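Local coordinates for telomerase reverse transcriptase (Candida tropicalis MYA-3404, PDB 6ZD1), which probably elongates telomeres as a reverse transcriptase, adding simple sequence repeats to chromosome ends by copying a template within its RNA component, at residues 120-125 / 660-665; 88-93 / 173-178. One frame throughout, in Å; residues are numbered along the deposited sequence.

Overall arrangement
The two contacts illustrate how chemistry follows place in a fold. Contact 2 is wholly apolar and buried, joining helices 79-93 and 158-179 within the RNA-binding domain. Contact 1 is partly buried and polar, setting the loop 120-125 of that same domain against the end of helix 642-664, 535 residues further on; its charges stay just apart from one another, each having a nearer partner outside the two segments. The centres of the contacts are about 22 Å apart, yet helix 158-179 links them: K173 lies in contact 2's second segment and its NZ probably forms a hydrogen bond with A120 O in contact 1, while A120 CB packs against V176.

Contact 1: residues 120-125 / 660-665; sequences ANERLH and FARVNG
E122 and R662 face each other as opposite charges without closing into a salt bridge: E122 OE2 lies 4.3 Å from R662 NH1, close to the guanidinium plane and at its rim. The backbone carbonyl oxygen of N121 approaches the same group obliquely, N121 O being 4.5 Å from R662 NH2, too far for a hydrogen bond. Any attraction is probably long-range and weak, and only 89 Å² is buried.

Each charge has a closer partner three or four residues before R662, about one turn back. E122 OE1 forms a salt bridge with K659, and R662 NH1 one with E658, so acids and bases intermingle along this face of helix 642-664. R123 NH1 lies 6.1 Å from R662 NH1; E658 also makes a long, weak ion pair with R123 NH1, and its carboxylate, shared by both arginines, probably eases the like charges.

Within the loop, a bend in the E122 chain (chi2 -76°) turns its carboxylate back, and R123 N gives E122 OE2 a weak hydrogen bond of 3.4 Å. In R662, chi1 of -122° followed by an outstretched chi2 (169°) carries the guanidinium toward the loop.

At the helix end, N664 ND2 sits 3.1 Å above one face of the F660 ring, toward its rim, and donates to L602 O, while OD1 accepts from F604 N. G665, with positive phi, then leaves the helix.

H125, at the N-cap of helix 126-129, packs on V651 and T655 of helix 642-664. The whole is consistent with the ring-shaped architecture of telomerase reverse transcriptases, in which the RNA-binding domain meets the C-terminal helical extension.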
loop_
_atom_site.group_PDB
_atom_site.type_symbol
_atom_site.label_atom_id
_atom_site.label_comp_id
_atom_site.label_asym_id
_atom_site.label_seq_id
_atom_site.Cartn_x
_atom_site.Cartn_y
_atom_site.Cartn_z
ATOM N N ALA A 120 0.952 4.383 -15.237
ATOM C CA ALA A 120 0.820 3.318 -16.233
ATOM C C ALA A 120 0.963 1.936 -15.601
ATOM O O ALA A 120 1.403 0.988 -16.253
ATOM C CB ALA A 120 1.824 3.490 -17.376
ATOM N N ASN A 121 0.584 1.812 -14.327
ATOM C CA ASN A 121 0.748 0.568 -13.592
ATOM C C ASN A 121 -0.558 0.027 -13.027
ATOM O O ASN A 121 -0.550 -1.042 -12.405
ATOM C CB ASN A 121 1.762 0.753 -12.453
ATOM C CG ASN A 121 2.351 -0.561 -11.976
ATOM O OD1 ASN A 121 2.450 -1.524 -12.739
ATOM N ND2 ASN A 121 2.743 -0.608 -10.708
ATOM N N GLU A 122 -1.672 0.721 -13.224
ATOM C CA GLU A 122 -2.973 0.260 -12.769
ATOM C C GLU A 122 -3.745 -0.388 -13.913
ATOM O O GLU A 122 -3.422 -0.216 -15.091
ATOM C CB GLU A 122 -3.782 1.414 -12.171
ATOM C CG GLU A 122 -3.478 1.694 -10.704
ATOM C CD GLU A 122 -4.111 0.677 -9.764
ATOM O OE1 GLU A 122 -3.968 0.840 -8.533
ATOM O OE2 GLU A 122 -4.754 -0.278 -10.250
ATOM N N ARG A 123 -4.774 -1.149 -13.545
ATOM C CA ARG A 123 -5.538 -1.906 -14.528
ATOM C C ARG A 123 -6.318 -0.974 -15.449
ATOM O O ARG A 123 -6.952 -0.016 -15.000
ATOM C CB ARG A 123 -6.496 -2.870 -13.826
ATOM C CG ARG A 123 -7.090 -3.928 -14.744
ATOM C CD ARG A 123 -7.961 -4.911 -13.976
ATOM N NE ARG A 123 -7.977 -6.223 -14.616
ATOM C CZ ARG A 123 -7.095 -7.185 -14.359
ATOM N NH1 ARG A 123 -6.131 -6.978 -13.473
ATOM N NH2 ARG A 123 -7.176 -8.350 -14.986
ATOM N N LEU A 124 -6.284 -1.276 -16.744
ATOM C CA LEU A 124 -7.002 -0.492 -17.737
ATOM C C LEU A 124 -8.439 -0.983 -17.837
ATOM O O LEU A 124 -8.697 -2.190 -17.832
ATOM C CB LEU A 124 -6.318 -0.591 -19.101
ATOM C CG LEU A 124 -6.734 0.488 -20.099
ATOM C CD1 LEU A 124 -6.097 1.811 -19.716
ATOM C CD2 LEU A 124 -6.378 0.097 -21.525
ATOM N N HIS A 125 -9.376 -0.041 -17.933
ATOM C CA HIS A 125 -10.799 -0.358 -18.015
ATOM C C HIS A 125 -11.317 0.104 -19.368
ATOM O O HIS A 125 -11.563 1.299 -19.569
ATOM C CB HIS A 125 -11.569 0.295 -16.868
ATOM C CG HIS A 125 -11.129 -0.164 -15.513
ATOM N ND1 HIS A 125 -11.687 -1.254 -14.880
ATOM C CD2 HIS A 125 -10.180 0.313 -14.674
ATOM C CE1 HIS A 125 -11.101 -1.428 -13.709
ATOM N NE2 HIS A 125 -10.182 -0.491 -13.560
ATOM N N PHE A 660 -5.019 -5.424 -3.051
ATOM C CA PHE A 660 -4.662 -5.931 -1.728
ATOM C C PHE A 660 -3.980 -7.290 -1.823
ATOM O O PHE A 660 -3.004 -7.554 -1.111
ATOM C CB PHE A 660 -5.901 -6.028 -0.836
ATOM C CG PHE A 660 -5.638 -6.677 0.496
ATOM C CD1 PHE A 660 -5.856 -8.035 0.681
ATOM C CD2 PHE A 660 -5.164 -5.930 1.562
ATOM C CE1 PHE A 660 -5.608 -8.633 1.909
ATOM C CE2 PHE A 660 -4.917 -6.521 2.794
ATOM C CZ PHE A 660 -5.137 -7.875 2.966
ATOM N N ALA A 661 -4.498 -8.178 -2.674
ATOM C CA ALA A 661 -3.853 -9.471 -2.874
ATOM C C ALA A 661 -2.516 -9.314 -3.588
ATOM O O ALA A 661 -1.560 -10.043 -3.297
ATOM C CB ALA A 661 -4.778 -10.404 -3.652
ATOM N N ARG A 662 -2.433 -8.370 -4.528
ATOM C CA ARG A 662 -1.172 -8.111 -5.219
ATOM C C ARG A 662 -0.088 -7.683 -4.237
ATOM O O ARG A 662 1.029 -8.214 -4.256
ATOM C CB ARG A 662 -1.381 -7.037 -6.290
ATOM C CG ARG A 662 -1.035 -7.452 -7.716
ATOM C CD ARG A 662 -1.542 -6.405 -8.701
ATOM N NE ARG A 662 -1.056 -5.069 -8.364
ATOM C CZ ARG A 662 -1.697 -3.938 -8.654
ATOM N NH1 ARG A 662 -2.867 -3.971 -9.282
ATOM N NH2 ARG A 662 -1.172 -2.771 -8.306
ATOM N N VAL A 663 -0.405 -6.722 -3.367
ATOM C CA VAL A 663 0.603 -6.170 -2.467
ATOM C C VAL A 663 1.090 -7.230 -1.485
ATOM O O VAL A 663 2.294 -7.488 -1.374
ATOM C CB VAL A 663 0.049 -4.931 -1.743
ATOM C CG1 VAL A 663 0.970 -4.524 -0.605
ATOM C CG2 VAL A 663 -0.110 -3.786 -2.728
ATOM N N ASN A 664 0.169 -7.867 -0.768
ATOM C CA ASN A 664 0.556 -8.812 0.270
ATOM C C ASN A 664 0.812 -10.218 -0.251
ATOM O O ASN A 664 1.376 -11.036 0.483
ATOM C CB ASN A 664 -0.519 -8.856 1.353
ATOM C CG ASN A 664 -0.907 -7.478 1.818
ATOM O OD1 ASN A 664 -0.119 -6.785 2.457
ATOM N ND2 ASN A 664 -2.119 -7.062 1.485
ATOM N N GLY A 665 0.432 -10.519 -1.489
ATOM C CA GLY A 665 0.664 -11.828 -2.054
ATOM C C GLY A 665 -0.164 -12.949 -1.471
ATOM O O GLY A 665 -0.183 -14.038 -2.051
#

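Contact 2: residues 88-93 / 173-178; sequences IIMGKL and KNIVRA
I175 offers its CD1 methyl to two residues at once, I89 and M90, consecutive on the facing helix. Packing of apolar surfaces is the whole of the interaction: 127 Å² is buried between the segments, and I175 contributes more than half of it.

The tightest meeting is methyl on methyl. I89 CG2 lies 3.6 Å from I175 CD1, with I175 CG1 a little farther from the same methyl, and the two side chains run antiparallel alongside each other. I175 holds an extended tip (chi2 163°), which carries CD1 out to the other helix, close enough for I89 CB to be 4.0 Å away.

M90, a selenomethionine, supplies the second wall. Its selenium is 3.8 Å from I175 CD1, and the side chain crosses that of I175 at a slant. Successive bends at chi2 and chi3 (-55° and -59°) curl it, so that SE rather than the terminal CE makes the approach.

I89 CA and I175 CA are 8.1 Å apart, a spacing bridged by side chains. Further apolar cover comes from Y53 and I56 of helix 53-60 on I89, from W99 on M90, and from I3 on I175. M90 also touches V167 and V172, which belong to helix 158-179 like I175, so that it packs along that helix over more than one turn.

Such meshing of aliphatic side chains between neighbouring helices is characteristic of helix-helix packing in the largely helical telomerase RNA-binding domain, where helices 79-93 and 158-179 are held together.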
loop_
_atom_site.group_PDB
_atom_site.type_symbol
_atom_site.label_atom_id
_atom_site.label_comp_id
_atom_site.label_asym_id
_atom_site.label_seq_id
_atom_site.Cartn_x
_atom_site.Cartn_y
_atom_site.Cartn_z
ATOM N N ILE A 88 4.952 12.595 -27.739
ATOM C CA ILE A 88 5.833 12.762 -28.889
ATOM C C ILE A 88 6.205 11.406 -29.474
ATOM O O ILE A 88 6.235 11.232 -30.700
ATOM C CB ILE A 88 7.077 13.581 -28.490
ATOM C CG1 ILE A 88 6.725 15.069 -28.400
ATOM C CG2 ILE A 88 8.223 13.347 -29.466
ATOM C CD1 ILE A 88 7.874 15.946 -27.953
ATOM N N ILE A 89 6.487 10.422 -28.614
ATOM C CA ILE A 89 6.737 9.065 -29.097
ATOM C C ILE A 89 5.489 8.508 -29.773
ATOM O O ILE A 89 5.554 7.940 -30.870
ATOM C CB ILE A 89 7.207 8.156 -27.948
ATOM C CG1 ILE A 89 8.415 8.761 -27.231
ATOM C CG2 ILE A 89 7.572 6.780 -28.483
ATOM C CD1 ILE A 89 9.718 8.518 -27.918
HETATM N N MSE A 90 4.335 8.668 -29.131
HETATM C CA MSE A 90 3.080 8.141 -29.659
HETATM C C MSE A 90 2.728 8.756 -31.005
HETATM O O MSE A 90 2.234 8.068 -31.896
HETATM C CB MSE A 90 1.937 8.377 -28.665
HETATM C CG MSE A 90 2.058 7.571 -27.377
HETATM SE SE MSE A 90 2.230 5.654 -27.711
HETATM C CE MSE A 90 0.558 5.386 -28.674
ATOM N N GLY A 91 3.000 10.054 -31.154
ATOM C CA GLY A 91 2.769 10.694 -32.438
ATOM C C GLY A 91 3.635 10.102 -33.532
ATOM O O GLY A 91 3.154 9.786 -34.624
ATOM N N LYS A 92 4.928 9.930 -33.247
ATOM C CA LYS A 92 5.826 9.297 -34.209
ATOM C C LYS A 92 5.423 7.852 -34.478
ATOM O O LYS A 92 5.502 7.380 -35.618
ATOM C CB LYS A 92 7.269 9.366 -33.704
ATOM C CG LYS A 92 7.915 10.738 -33.836
ATOM C CD LYS A 92 9.265 10.776 -33.133
ATOM C CE LYS A 92 10.353 11.384 -34.014
ATOM N NZ LYS A 92 10.707 10.512 -35.175
ATOM N N LEU A 93 4.986 7.133 -33.439
ATOM C CA LEU A 93 4.686 5.712 -33.594
ATOM C C LEU A 93 3.383 5.490 -34.350
ATOM O O LEU A 93 3.285 4.576 -35.178
ATOM C CB LEU A 93 4.621 5.043 -32.220
ATOM C CG LEU A 93 5.872 4.322 -31.719
ATOM C CD1 LEU A 93 6.100 3.064 -32.536
ATOM C CD2 LEU A 93 7.092 5.226 -31.785
ATOM N N LYS A 173 3.067 1.659 -21.813
ATOM C CA LYS A 173 3.744 1.177 -20.614
ATOM C C LYS A 173 5.228 0.940 -20.870
ATOM O O LYS A 173 6.071 1.300 -20.040
ATOM C CB LYS A 173 3.069 -0.098 -20.107
ATOM C CG LYS A 173 3.740 -0.719 -18.892
ATOM C CD LYS A 173 3.123 -2.063 -18.556
ATOM C CE LYS A 173 1.844 -1.902 -17.765
ATOM N NZ LYS A 173 2.140 -1.413 -16.392
ATOM N N ASN A 174 5.574 0.347 -22.015
ATOM C CA ASN A 174 6.984 0.095 -22.297
ATOM C C ASN A 174 7.759 1.390 -22.485
ATOM O O ASN A 174 8.938 1.460 -22.122
ATOM C CB ASN A 174 7.137 -0.799 -23.523
ATOM C CG ASN A 174 6.674 -2.215 -23.260
ATOM O OD1 ASN A 174 6.512 -2.618 -22.110
ATOM N ND2 ASN A 174 6.462 -2.978 -24.324
ATOM N N ILE A 175 7.126 2.416 -23.057
ATOM C CA ILE A 175 7.778 3.717 -23.159
ATOM C C ILE A 175 8.138 4.237 -21.775
ATOM O O ILE A 175 9.262 4.703 -21.543
ATOM C CB ILE A 175 6.872 4.703 -23.916
ATOM C CG1 ILE A 175 6.765 4.290 -25.383
ATOM C CG2 ILE A 175 7.386 6.128 -23.769
ATOM C CD1 ILE A 175 5.608 4.928 -26.103
ATOM N N VAL A 176 7.207 4.121 -20.823
ATOM C CA VAL A 176 7.484 4.537 -19.450
ATOM C C VAL A 176 8.608 3.695 -18.863
ATOM O O VAL A 176 9.538 4.216 -18.236
ATOM C CB VAL A 176 6.212 4.441 -18.591
ATOM C CG1 VAL A 176 6.541 4.726 -17.134
ATOM C CG2 VAL A 176 5.150 5.400 -19.103
ATOM N N ARG A 177 8.544 2.377 -19.071
ATOM C CA ARG A 177 9.587 1.508 -18.546
ATOM C C ARG A 177 10.919 1.765 -19.233
ATOM O O ARG A 177 11.976 1.572 -18.624
ATOM C CB ARG A 177 9.180 0.041 -18.704
ATOM C CG ARG A 177 7.991 -0.381 -17.850
ATOM C CD ARG A 177 7.694 -1.865 -18.024
ATOM N NE ARG A 177 8.867 -2.690 -17.746
ATOM C CZ ARG A 177 9.138 -3.235 -16.563
ATOM N NH1 ARG A 177 8.314 -3.048 -15.540
ATOM N NH2 ARG A 177 10.231 -3.969 -16.403
ATOM N N ALA A 178 10.887 2.230 -20.484
ATOM C CA ALA A 178 12.121 2.468 -21.222
ATOM C C ALA A 178 12.906 3.638 -20.641
ATOM O O ALA A 178 14.142 3.612 -20.618
ATOM C CB ALA A 178 11.810 2.716 -22.697
#